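PDB 3RGC: possible periplasmic protein from Campylobacter jejuni, which is a SurA-like periplasmic chaperone, structurally related to the virulence factor PEB4, and may have peptidyl-prolyl cis-trans isomerase activity. Local coordinates for residues Met40-Ser43 against Gln44-Leu48; Ile50-Asn53 against Asp54-Asp58; Phe93-Asp96 against Leu97-Arg100; Tyr103-Ile106 against Ala107-Lys111; Phe233-Asp236 against Tyr237-Leu241. All blocks are in the same frame, centred on the assembly; numbering follows the deposited sequence.

Interaction 1: residues Met40-Ser43 against Gln44-Leu48; sequences MEIS and QMKQL
Gln-44 starts the second half of this helical stretch by giving its backbone N to Met-40 O at 3.0 Å, while its CG rests against the same carbonyl oxygen. The Gln-44 chain folds at its second torsion (chi2 -54°) instead of running out straight, and its buried amide oxygen OE1 is taken up by the hydroxyl of Tyr-237 on helix 218-244. One residue on, Met-45 N meets Glu-41 O at 2.7 Å, and Met-45 CG lies 3.2 Å from that Glu-41 O. From there the methionine leads away from the preceding turn to reach Glu-98, whereas the buried carboxylate of Glu-41 is paired with Lys-99. The sequence illustrates how an alpha-helix is stitched: each amide bonds four residues back, here in the closing turns of helix 30-48, part of the SurA N-terminal region, and each side chain leans on the carbonyl its own amide uses. Lys-46 repeats the pattern with its N on Ile-42 O, and it adds a real side-chain contact. Its aliphatic portion lies alongside Ile-42, both pointing the same way, and CE comes 3.8 Å from Ile-42 CG2; the branch that touches is the one set opposite the isoleucine backbone N. Gln-47 N bonds to Ser-43 O at 3.2 Å. Its CG sits beside that oxygen and its extended chain runs along the preceding turn, bringing NE2 to 3.3 Å from Ser-43 OG. The serine hydroxyl has a weak bond to Asp-8 outside the helix.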
# COMPACT_ATOMS: atom_id res chain seq x y z
N MET B 40 1.36 9.86 -39.32
CA MET B 40 0.46 8.72 -39.33
C MET B 40 -0.65 8.92 -38.30
O MET B 40 -1.81 8.65 -38.57
CB MET B 40 1.21 7.40 -39.05
CG MET B 40 2.05 6.87 -40.21
SD MET B 40 3.00 5.37 -39.78
CE MET B 40 1.67 4.36 -39.31
N GLU B 41 -0.29 9.41 -37.11
CA GLU B 41 -1.27 9.60 -36.04
C GLU B 41 -2.28 10.67 -36.40
O GLU B 41 -3.48 10.48 -36.23
CB GLU B 41 -0.59 10.01 -34.73
CG GLU B 41 0.25 8.92 -34.09
CD GLU B 41 1.12 9.45 -32.96
OE1 GLU B 41 1.28 10.69 -32.86
OE2 GLU B 41 1.65 8.64 -32.17
N ILE B 42 -1.78 11.80 -36.86
CA ILE B 42 -2.64 12.91 -37.25
C ILE B 42 -3.66 12.45 -38.27
O ILE B 42 -4.83 12.81 -38.19
CB ILE B 42 -1.81 14.06 -37.83
CG1 ILE B 42 -1.03 14.76 -36.72
CG2 ILE B 42 -2.71 15.06 -38.55
CD1 ILE B 42 0.10 15.64 -37.24
N SER B 43 -3.22 11.64 -39.23
CA SER B 43 -4.11 11.15 -40.28
C SER B 43 -5.16 10.19 -39.76
O SER B 43 -6.31 10.18 -40.21
CB SER B 43 -3.29 10.51 -41.40
OG SER B 43 -3.87 9.29 -41.81
N GLN B 44 -4.76 9.35 -38.81
CA GLN B 44 -5.70 8.46 -38.14
C GLN B 44 -6.67 9.27 -37.28
O GLN B 44 -7.85 8.94 -37.16
CB GLN B 44 -4.94 7.46 -37.27
CG GLN B 44 -4.21 6.41 -38.08
CD GLN B 44 -5.13 5.68 -39.05
OE1 GLN B 44 -6.19 5.17 -38.67
NE2 GLN B 44 -4.72 5.63 -40.32
N MET B 45 -6.17 10.35 -36.67
CA MET B 45 -7.01 11.24 -35.88
C MET B 45 -8.17 11.80 -36.73
O MET B 45 -9.32 11.80 -36.30
CB MET B 45 -6.16 12.37 -35.27
CG MET B 45 -5.33 11.93 -34.03
SD MET B 45 -4.41 13.26 -33.23
CE MET B 45 -5.61 14.57 -33.24
N LYS B 46 -7.86 12.25 -37.94
CA LYS B 46 -8.88 12.71 -38.88
C LYS B 46 -9.91 11.63 -39.18
O LYS B 46 -11.12 11.84 -39.03
CB LYS B 46 -8.22 13.13 -40.19
CG LYS B 46 -7.17 14.23 -40.06
CD LYS B 46 -6.53 14.53 -41.40
CE LYS B 46 -5.40 15.52 -41.25
NZ LYS B 46 -5.87 16.74 -40.55
N GLN B 47 -9.43 10.48 -39.64
CA GLN B 47 -10.29 9.40 -40.09
C GLN B 47 -11.17 8.84 -38.97
O GLN B 47 -12.31 8.45 -39.21
CB GLN B 47 -9.46 8.26 -40.70
CG GLN B 47 -8.61 8.68 -41.89
CD GLN B 47 -7.78 7.53 -42.42
OE1 GLN B 47 -8.17 6.37 -42.31
NE2 GLN B 47 -6.61 7.85 -42.99
N LEU B 48 -10.64 8.78 -37.75
CA LEU B 48 -11.41 8.23 -36.64
C LEU B 48 -12.20 9.31 -35.91
O LEU B 48 -12.92 9.03 -34.96
CB LEU B 48 -10.50 7.47 -35.67
CG LEU B 48 -9.74 6.28 -36.25
CD1 LEU B 48 -8.67 5.74 -35.27
CD2 LEU B 48 -10.71 5.18 -36.70

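Interaction 2: residues Ile50-Asn53 against Asp54-Asp58; sequences IVVN and DLELD
The backbone N of Asn-53 points almost straight at Glu-56 OE1, 2.7 Å away with an N-H...O angle of 171°, and this bond is the tight centre of the contact. The amide meets the anti side of the carboxylate oxygen, 22° out of the carboxylate plane. Glu-56 reaches back from the first turn of helix 54-67 with its chain extended at CG (chi2 -180°), which carries the acid to the residue just before the helix. A second bond runs the other way: Leu-57 N donates to Asn-53 O at 2.9 Å, closing the first helical turn, and Leu-57 CB sits 3.2 Å from the same oxygen. On the buried side, Val-52 CG1 lies 4.1 Å from Glu-56 CB and 4.3 Å from Leu-57 CB, a looser apolar approach; both Val-52 and Leu-57 continue onto helix 86-107, against Glu-98 and Phe-93 respectively. The other oxygen of Glu-56, OE2, forms a salt bridge with Lys-101, so both oxygens of the carboxylate are engaged, which probably restricts its rotation. The solvent side is different in character. The Asn-53 side chain is exposed and crosses over Glu-56 CG and CB by its own CB, and the side chains of Asp-54 and Leu-55 are exposed too, with little to meet in the preceding loop. Asn-53 occupies the N-cap position but its side chain makes no capping bond; the reciprocal half of a capping box, a glutamate three residues on gripping the N-cap amide, is what marks this helix start.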
# COMPACT_ATOMS: atom_id res chain seq x y z
N ILE B 50 -11.08 11.90 -34.11
CA ILE B 50 -10.57 12.17 -32.78
C ILE B 50 -10.52 13.67 -32.62
O ILE B 50 -10.07 14.36 -33.52
CB ILE B 50 -9.13 11.62 -32.60
CG1 ILE B 50 -9.10 10.12 -32.83
CG2 ILE B 50 -8.61 11.95 -31.21
CD1 ILE B 50 -10.08 9.35 -31.96
N VAL B 51 -10.99 14.17 -31.47
CA VAL B 51 -10.92 15.60 -31.18
C VAL B 51 -11.00 15.91 -29.67
O VAL B 51 -11.62 15.18 -28.91
CB VAL B 51 -12.03 16.38 -31.94
CG1 VAL B 51 -13.37 16.10 -31.33
CG2 VAL B 51 -11.75 17.86 -31.92
N VAL B 52 -10.39 17.02 -29.27
CA VAL B 52 -10.42 17.51 -27.89
C VAL B 52 -10.92 18.98 -27.79
O VAL B 52 -10.32 19.89 -28.35
CB VAL B 52 -9.01 17.44 -27.30
CG1 VAL B 52 -9.01 17.97 -25.88
CG2 VAL B 52 -8.46 16.01 -27.38
N ASN B 53 -12.03 19.17 -27.06
CA ASN B 53 -12.59 20.48 -26.71
C ASN B 53 -11.69 21.27 -25.80
O ASN B 53 -10.86 20.71 -25.08
CB ASN B 53 -13.83 20.29 -25.83
CG ASN B 53 -15.01 19.90 -26.59
OD1 ASN B 53 -15.61 18.87 -26.33
ND2 ASN B 53 -15.38 20.72 -27.56
N ASP B 54 -11.97 22.56 -25.70
CA ASP B 54 -11.43 23.36 -24.63
C ASP B 54 -11.96 22.91 -23.27
O ASP B 54 -11.20 22.87 -22.31
CB ASP B 54 -11.71 24.83 -24.88
CG ASP B 54 -10.88 25.38 -26.03
OD1 ASP B 54 -9.85 26.02 -25.75
OD2 ASP B 54 -11.25 25.13 -27.20
N LEU B 55 -13.23 22.55 -23.20
CA LEU B 55 -13.80 22.05 -21.94
C LEU B 55 -13.24 20.70 -21.51
O LEU B 55 -12.96 20.50 -20.34
CB LEU B 55 -15.32 22.00 -21.96
CG LEU B 55 -16.05 23.31 -22.28
CD1 LEU B 55 -17.55 23.12 -22.10
CD2 LEU B 55 -15.55 24.46 -21.43
N GLU B 56 -13.09 19.77 -22.44
CA GLU B 56 -12.37 18.54 -22.15
C GLU B 56 -10.96 18.87 -21.69
O GLU B 56 -10.47 18.28 -20.74
CB GLU B 56 -12.24 17.68 -23.39
CG GLU B 56 -13.52 17.07 -23.87
CD GLU B 56 -13.27 16.24 -25.10
OE1 GLU B 56 -13.09 16.84 -26.18
OE2 GLU B 56 -13.20 15.00 -24.97
N LEU B 57 -10.30 19.78 -22.40
CA LEU B 57 -8.92 20.14 -22.08
C LEU B 57 -8.85 20.73 -20.68
O LEU B 57 -8.00 20.33 -19.89
CB LEU B 57 -8.34 21.12 -23.10
CG LEU B 57 -6.94 21.67 -22.78
CD1 LEU B 57 -5.90 20.58 -22.90
CD2 LEU B 57 -6.58 22.78 -23.72
N ASP B 58 -9.76 21.65 -20.37
CA ASP B 58 -9.80 22.27 -19.05
C ASP B 58 -10.16 21.26 -17.99
O ASP B 58 -9.61 21.28 -16.89
CB ASP B 58 -10.80 23.43 -19.00
CG ASP B 58 -10.37 24.63 -19.84
OD1 ASP B 58 -9.16 24.74 -20.14
OD2 ASP B 58 -11.24 25.46 -20.18

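Interaction 3: residues Phe93-Asp96 against Leu97-Arg100; sequences FKKD and LEKR
Phe-93 overlaps Leu-97 one turn further along the helix, its ring atoms CE2 and CD2 lying 3.5 Å and 3.6 Å from the leucine methyl CD1. The two side chains cross at a slant, with the methyl oblique to the ring. Phe-93 can reach forward because its CG is set opposite the backbone N (chi1 -172°), which swings the ring toward the later turn. Outside this stretch the same ring packs on Ala-60 and Ile-61, so Phe-93 joins helix 86-107 to helix 54-67, with Leu-97 covering part of the ring from its own helix. A polar flank lies round from it. Glu-98 crosses Lys-94 and Lys-95 obliquely, and its carboxylate oxygens touch lysine methylenes rather than the ammonium groups: OE2 is 3.7 Å from Lys-94 CE, and OE1 is 3.7 Å from Lys-95 CG. Lys-94 NZ stays 4.3 Å from Glu-98 OE2, too far for a salt bridge, though the opposite charges probably still attract. At the far end Arg-100 folds back, its chain bent at chi3 (-75°), and lays one face of its guanidinium over Asp-96 O, which stands 3.7 Å above the plane near its centre. The same Asp-96 O accepts the Arg-100 backbone N, so one carbonyl serves both the helix bond and the cation's face. Lys-99 turns to helix 30-48. Four successive i to i+4 amide bonds, from Leu-97 to Arg-100, mark this as regular alpha-helix, here the middle of helix 86-107 in the SurA N-terminal region, with one flank apolar and the others charged.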
# COMPACT_ATOMS: atom_id res chain seq x y z
N PHE B 93 -0.37 19.91 -23.67
CA PHE B 93 -1.19 19.00 -22.88
C PHE B 93 -2.29 18.49 -23.81
O PHE B 93 -2.58 17.29 -23.85
CB PHE B 93 -1.77 19.73 -21.68
CG PHE B 93 -2.47 18.85 -20.69
CD1 PHE B 93 -1.79 18.28 -19.64
CD2 PHE B 93 -3.83 18.62 -20.80
CE1 PHE B 93 -2.44 17.48 -18.71
CE2 PHE B 93 -4.49 17.82 -19.88
CZ PHE B 93 -3.79 17.25 -18.83
N LYS B 94 -2.86 19.41 -24.57
CA LYS B 94 -3.90 19.06 -25.53
C LYS B 94 -3.49 17.96 -26.51
O LYS B 94 -4.27 17.06 -26.80
CB LYS B 94 -4.35 20.29 -26.30
CG LYS B 94 -5.58 20.01 -27.17
CD LYS B 94 -5.95 21.22 -27.97
CE LYS B 94 -6.98 20.89 -29.00
NZ LYS B 94 -7.14 22.04 -29.92
N LYS B 95 -2.27 18.04 -27.03
CA LYS B 95 -1.78 17.06 -27.99
C LYS B 95 -1.61 15.67 -27.37
O LYS B 95 -1.91 14.67 -28.01
CB LYS B 95 -0.47 17.52 -28.62
CG LYS B 95 -0.67 18.54 -29.72
CD LYS B 95 0.63 19.19 -30.14
CE LYS B 95 0.39 20.26 -31.19
NZ LYS B 95 1.55 21.18 -31.34
N ASP B 96 -1.12 15.62 -26.13
CA ASP B 96 -1.09 14.38 -25.37
C ASP B 96 -2.47 13.75 -25.22
O ASP B 96 -2.61 12.52 -25.28
CB ASP B 96 -0.51 14.62 -23.97
CG ASP B 96 0.93 15.12 -24.01
OD1 ASP B 96 1.62 14.86 -25.02
OD2 ASP B 96 1.37 15.76 -23.02
N LEU B 97 -3.49 14.58 -25.01
CA LEU B 97 -4.86 14.06 -24.85
C LEU B 97 -5.42 13.55 -26.16
O LEU B 97 -6.13 12.55 -26.19
CB LEU B 97 -5.80 15.12 -24.28
CG LEU B 97 -5.60 15.59 -22.84
CD1 LEU B 97 -6.43 16.85 -22.58
CD2 LEU B 97 -5.98 14.49 -21.86
N GLU B 98 -5.13 14.27 -27.25
CA GLU B 98 -5.57 13.85 -28.56
C GLU B 98 -4.95 12.48 -28.85
O GLU B 98 -5.64 11.56 -29.28
CB GLU B 98 -5.16 14.86 -29.64
CG GLU B 98 -5.94 16.15 -29.62
CD GLU B 98 -5.28 17.24 -30.48
OE1 GLU B 98 -4.04 17.29 -30.52
OE2 GLU B 98 -6.01 18.03 -31.13
N LYS B 99 -3.65 12.36 -28.58
CA LYS B 99 -2.94 11.10 -28.76
C LYS B 99 -3.52 10.01 -27.86
O LYS B 99 -3.65 8.85 -28.28
CB LYS B 99 -1.44 11.25 -28.51
CG LYS B 99 -0.67 12.04 -29.58
CD LYS B 99 0.83 12.14 -29.24
CE LYS B 99 1.57 13.10 -30.16
NZ LYS B 99 2.66 12.41 -30.94
N ARG B 100 -3.88 10.37 -26.63
CA ARG B 100 -4.49 9.39 -25.73
C ARG B 100 -5.87 8.95 -26.22
O ARG B 100 -6.17 7.76 -26.19
CB ARG B 100 -4.58 9.90 -24.28
CG ARG B 100 -3.35 9.56 -23.45
CD ARG B 100 -3.57 9.79 -21.96
NE ARG B 100 -3.54 11.20 -21.60
CZ ARG B 100 -2.44 11.95 -21.59
NH1 ARG B 100 -1.27 11.42 -21.93
NH2 ARG B 100 -2.51 13.23 -21.25

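Interaction 4: residues Tyr103-Ile106 against Ala107-Lys111; sequences YEKI and ASMAK
Tyr-103 O accepts the backbone N of Ala-107 at 3.0 Å, and Ala-107 CB lies 3.4 Å from the same oxygen. The Tyr-103 ring packs on helix 218-244, at Ile-234. Glu-104 O next takes Ser-108 N at 2.9 Å, its N-H...O angle down to 133°, while the acid side chain remains exposed. Lys-105 O has a weak bond from that same Ser-108 N and a firmer one from the serine hydroxyl: OG lies 2.7 Å away, in the carbonyl plane on a lone pair. The serine hydroxyl reaches there because chi1 of 82° places OG between the backbone N and the carbonyl carbon, folded back over the preceding turn. These bonds show how a helix, here helix 86-107, runs out into a loop: the four-residue pattern gives way to three-residue spacing, and a type I beta turn from Ala-107 to Ala-110 carries the chain on. Ile-106 completes the change. Its O receives Met-109 N at 3.0 Å from well above the carbonyl plane, and Met-109 CB comes 3.2 Å from that oxygen. The isoleucine side chain is buried against Tyr-237 and Phe-238 of helix 218-244, while Met-109 extends toward Leu-48 at the end of helix 30-48.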
# COMPACT_ATOMS: atom_id res chain seq x y z
N TYR B 103 -5.21 6.42 -29.18
CA TYR B 103 -4.84 5.08 -28.76
C TYR B 103 -5.95 4.34 -27.99
O TYR B 103 -6.02 3.11 -28.02
CB TYR B 103 -3.52 5.10 -27.98
CG TYR B 103 -2.37 5.53 -28.85
CD1 TYR B 103 -1.97 4.75 -29.90
CD2 TYR B 103 -1.72 6.73 -28.64
CE1 TYR B 103 -0.93 5.14 -30.72
CE2 TYR B 103 -0.69 7.13 -29.46
CZ TYR B 103 -0.29 6.33 -30.50
OH TYR B 103 0.74 6.71 -31.32
N GLU B 104 -6.82 5.07 -27.29
CA GLU B 104 -7.99 4.44 -26.67
C GLU B 104 -8.90 3.90 -27.76
O GLU B 104 -9.34 2.77 -27.70
CB GLU B 104 -8.82 5.45 -25.88
CG GLU B 104 -8.17 6.11 -24.70
CD GLU B 104 -9.01 7.28 -24.19
OE1 GLU B 104 -10.23 7.32 -24.49
OE2 GLU B 104 -8.45 8.18 -23.51
N LYS B 105 -9.22 4.75 -28.73
CA LYS B 105 -10.07 4.37 -29.86
C LYS B 105 -9.50 3.13 -30.55
O LYS B 105 -10.19 2.13 -30.74
CB LYS B 105 -10.15 5.54 -30.85
CG LYS B 105 -11.06 5.31 -32.05
CD LYS B 105 -12.50 5.11 -31.61
CE LYS B 105 -13.46 5.11 -32.80
NZ LYS B 105 -14.86 4.75 -32.41
N ILE B 106 -8.23 3.19 -30.91
CA ILE B 106 -7.60 2.07 -31.56
C ILE B 106 -7.73 0.81 -30.72
O ILE B 106 -8.13 -0.23 -31.22
CB ILE B 106 -6.11 2.35 -31.88
CG1 ILE B 106 -6.00 3.34 -33.04
CG2 ILE B 106 -5.37 1.06 -32.22
CD1 ILE B 106 -4.57 3.59 -33.45
N ALA B 107 -7.39 0.89 -29.43
CA ALA B 107 -7.51 -0.30 -28.59
C ALA B 107 -8.95 -0.82 -28.45
O ALA B 107 -9.17 -1.99 -28.17
CB ALA B 107 -6.91 -0.06 -27.24
N SER B 108 -9.95 0.06 -28.64
CA SER B 108 -11.34 -0.37 -28.49
C SER B 108 -11.72 -1.28 -29.65
O SER B 108 -12.80 -1.88 -29.66
CB SER B 108 -12.29 0.83 -28.41
OG SER B 108 -12.61 1.35 -29.70
N MET B 109 -10.83 -1.40 -30.63
CA MET B 109 -11.11 -2.17 -31.83
C MET B 109 -10.75 -3.63 -31.64
O MET B 109 -11.18 -4.46 -32.41
CB MET B 109 -10.33 -1.60 -33.02
CG MET B 109 -10.99 -0.39 -33.69
SD MET B 109 -10.03 0.29 -35.06
CE MET B 109 -10.58 1.96 -34.97
N ALA B 110 -9.97 -3.92 -30.60
CA ALA B 110 -9.36 -5.23 -30.41
C ALA B 110 -10.27 -6.22 -29.69
O ALA B 110 -11.20 -5.82 -29.02
CB ALA B 110 -8.05 -5.09 -29.63
N LYS B 111 -9.99 -7.51 -29.86
CA LYS B 111 -10.68 -8.56 -29.14
C LYS B 111 -9.74 -9.09 -28.08
O LYS B 111 -8.73 -9.70 -28.39
CB LYS B 111 -11.08 -9.69 -30.10
CG LYS B 111 -11.81 -9.17 -31.33
CD LYS B 111 -12.73 -10.21 -31.96
CE LYS B 111 -13.52 -9.60 -33.12
NZ LYS B 111 -14.24 -8.36 -32.71

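Interaction 5: residues Phe233-Asp236 against Tyr237-Leu241; sequences FIQD and YFDKL
Asp-236 and Lys-240 meet one turn apart on helix 218-244. The aspartate has CG set opposite its backbone N (chi1 174°), which sends the carboxylate forward along the helix, and Lys-240 runs fully extended across it, with CE 3.6 Å from Asp-236 OD2. The ammonium NZ is 4.0 Å from that OD2, so the salt bridge is a long one. On another flank Ile-234 and Phe-238 lie side by side, pointing the same way; the isoleucine CG2 is 4.2 Å from Phe-238 CD2, and that ring carbon also approaches Ile-234 O at 3.4 Å. Phe-238 is turned with its CG beside the backbone N (chi1 -73°). Tyr-237 instead has CG anti to that atom (chi1 -178°), and its CD2 stands 4.2 Å above the centre of one face of the Phe-238 ring; its hydroxyl goes to helix 30-48. Both carboxylate oxygens of Asp-239 come within 3.4 Å of Gln-235 O without bonding, all three being acceptors, and Gln-235 O takes the Asp-239 backbone N instead. The ion pair is long and on the outside, so its attraction is probably modest, and the backbone bonds carry the helix while Phe-238 packs inward on Met-40.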
# COMPACT_ATOMS: atom_id res chain seq x y z
N PHE B 233 -1.66 -5.15 -30.19
CA PHE B 233 -2.69 -4.78 -31.15
C PHE B 233 -2.46 -3.37 -31.69
O PHE B 233 -2.64 -3.10 -32.87
CB PHE B 233 -4.07 -4.87 -30.50
CG PHE B 233 -5.17 -4.48 -31.42
CD1 PHE B 233 -5.81 -5.43 -32.21
CD2 PHE B 233 -5.58 -3.16 -31.50
CE1 PHE B 233 -6.83 -5.06 -33.08
CE2 PHE B 233 -6.61 -2.78 -32.37
CZ PHE B 233 -7.23 -3.73 -33.15
N ILE B 234 -2.09 -2.46 -30.79
CA ILE B 234 -1.77 -1.10 -31.18
C ILE B 234 -0.57 -1.10 -32.13
O ILE B 234 -0.62 -0.52 -33.22
CB ILE B 234 -1.49 -0.23 -29.95
CG1 ILE B 234 -2.79 0.08 -29.22
CG2 ILE B 234 -0.78 1.05 -30.36
CD1 ILE B 234 -2.58 0.93 -27.97
N GLN B 235 0.51 -1.75 -31.73
CA GLN B 235 1.69 -1.90 -32.58
C GLN B 235 1.33 -2.51 -33.93
O GLN B 235 1.66 -1.97 -34.98
CB GLN B 235 2.76 -2.74 -31.90
CG GLN B 235 3.65 -1.97 -30.95
CD GLN B 235 4.73 -1.19 -31.67
OE1 GLN B 235 4.93 -1.35 -32.87
NE2 GLN B 235 5.44 -0.34 -30.93
N ASP B 236 0.65 -3.65 -33.89
CA ASP B 236 0.24 -4.32 -35.11
C ASP B 236 -0.58 -3.40 -36.00
O ASP B 236 -0.45 -3.41 -37.23
CB ASP B 236 -0.55 -5.59 -34.76
CG ASP B 236 -1.13 -6.27 -35.99
OD1 ASP B 236 -0.40 -7.01 -36.67
OD2 ASP B 236 -2.34 -6.06 -36.26
N TYR B 237 -1.45 -2.61 -35.38
CA TYR B 237 -2.31 -1.70 -36.12
C TYR B 237 -1.46 -0.70 -36.90
O TYR B 237 -1.74 -0.41 -38.07
CB TYR B 237 -3.26 -0.97 -35.16
CG TYR B 237 -4.23 -0.04 -35.84
CD1 TYR B 237 -5.52 -0.46 -36.16
CD2 TYR B 237 -3.87 1.25 -36.17
CE1 TYR B 237 -6.41 0.39 -36.79
CE2 TYR B 237 -4.74 2.10 -36.79
CZ TYR B 237 -6.01 1.67 -37.10
OH TYR B 237 -6.88 2.54 -37.72
N PHE B 238 -0.42 -0.18 -36.26
CA PHE B 238 0.50 0.74 -36.93
C PHE B 238 1.50 0.09 -37.89
O PHE B 238 1.88 0.70 -38.88
CB PHE B 238 1.17 1.71 -35.95
CG PHE B 238 0.24 2.77 -35.45
CD1 PHE B 238 -0.16 3.80 -36.29
CD2 PHE B 238 -0.29 2.72 -34.18
CE1 PHE B 238 -1.05 4.77 -35.85
CE2 PHE B 238 -1.18 3.68 -33.74
CZ PHE B 238 -1.55 4.71 -34.57
N ASP B 239 1.90 -1.16 -37.63
CA ASP B 239 2.72 -1.88 -38.63
C ASP B 239 1.96 -2.03 -39.94
O ASP B 239 2.47 -1.68 -41.00
CB ASP B 239 3.13 -3.26 -38.14
CG ASP B 239 3.98 -3.21 -36.90
OD1 ASP B 239 4.63 -2.16 -36.68
OD2 ASP B 239 3.98 -4.21 -36.13
N LYS B 240 0.75 -2.57 -39.85
CA LYS B 240 -0.09 -2.74 -41.02
C LYS B 240 -0.28 -1.41 -41.74
O LYS B 240 -0.47 -1.36 -42.95
CB LYS B 240 -1.46 -3.30 -40.64
CG LYS B 240 -1.47 -4.77 -40.25
CD LYS B 240 -2.90 -5.25 -40.04
CE LYS B 240 -2.96 -6.73 -39.72
NZ LYS B 240 -4.37 -7.17 -39.50
N LEU B 241 -0.24 -0.32 -40.98
CA LEU B 241 -0.48 0.99 -41.55
C LEU B 241 0.79 1.49 -42.24
O LEU B 241 0.73 2.04 -43.33
CB LEU B 241 -0.90 1.97 -40.46
CG LEU B 241 -1.70 3.17 -40.98
CD1 LEU B 241 -2.91 2.67 -41.74
CD2 LEU B 241 -2.10 4.07 -39.82

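How the interactions relate
Four helices meet here: 30-48, 54-67, 86-107 and 218-244. Interaction 1 stands at the junction. Its Met-45 O probably bonds Ile-50 N of interaction 2 at 2.8 Å, Leu-48 CD1 lies 4.0 Å from Lys-105 CG of interaction 4, and Met-40 CE is 3.7 Å from Leu-241 CB of interaction 5; its centre is about 13 Å from that of interaction 3. Interactions 3 and 4 follow each other on helix 86-107, their centres about 16 Å apart. Interaction 2 lies along interaction 3, with centres about 9 Å apart, but does not touch interaction 5. Interaction 4 meets interaction 5 through Ala-110 CB and Phe-233 CD1, 3.4 Å apart. Helix 218-244 thus packs against the SurA-like N-terminal helices.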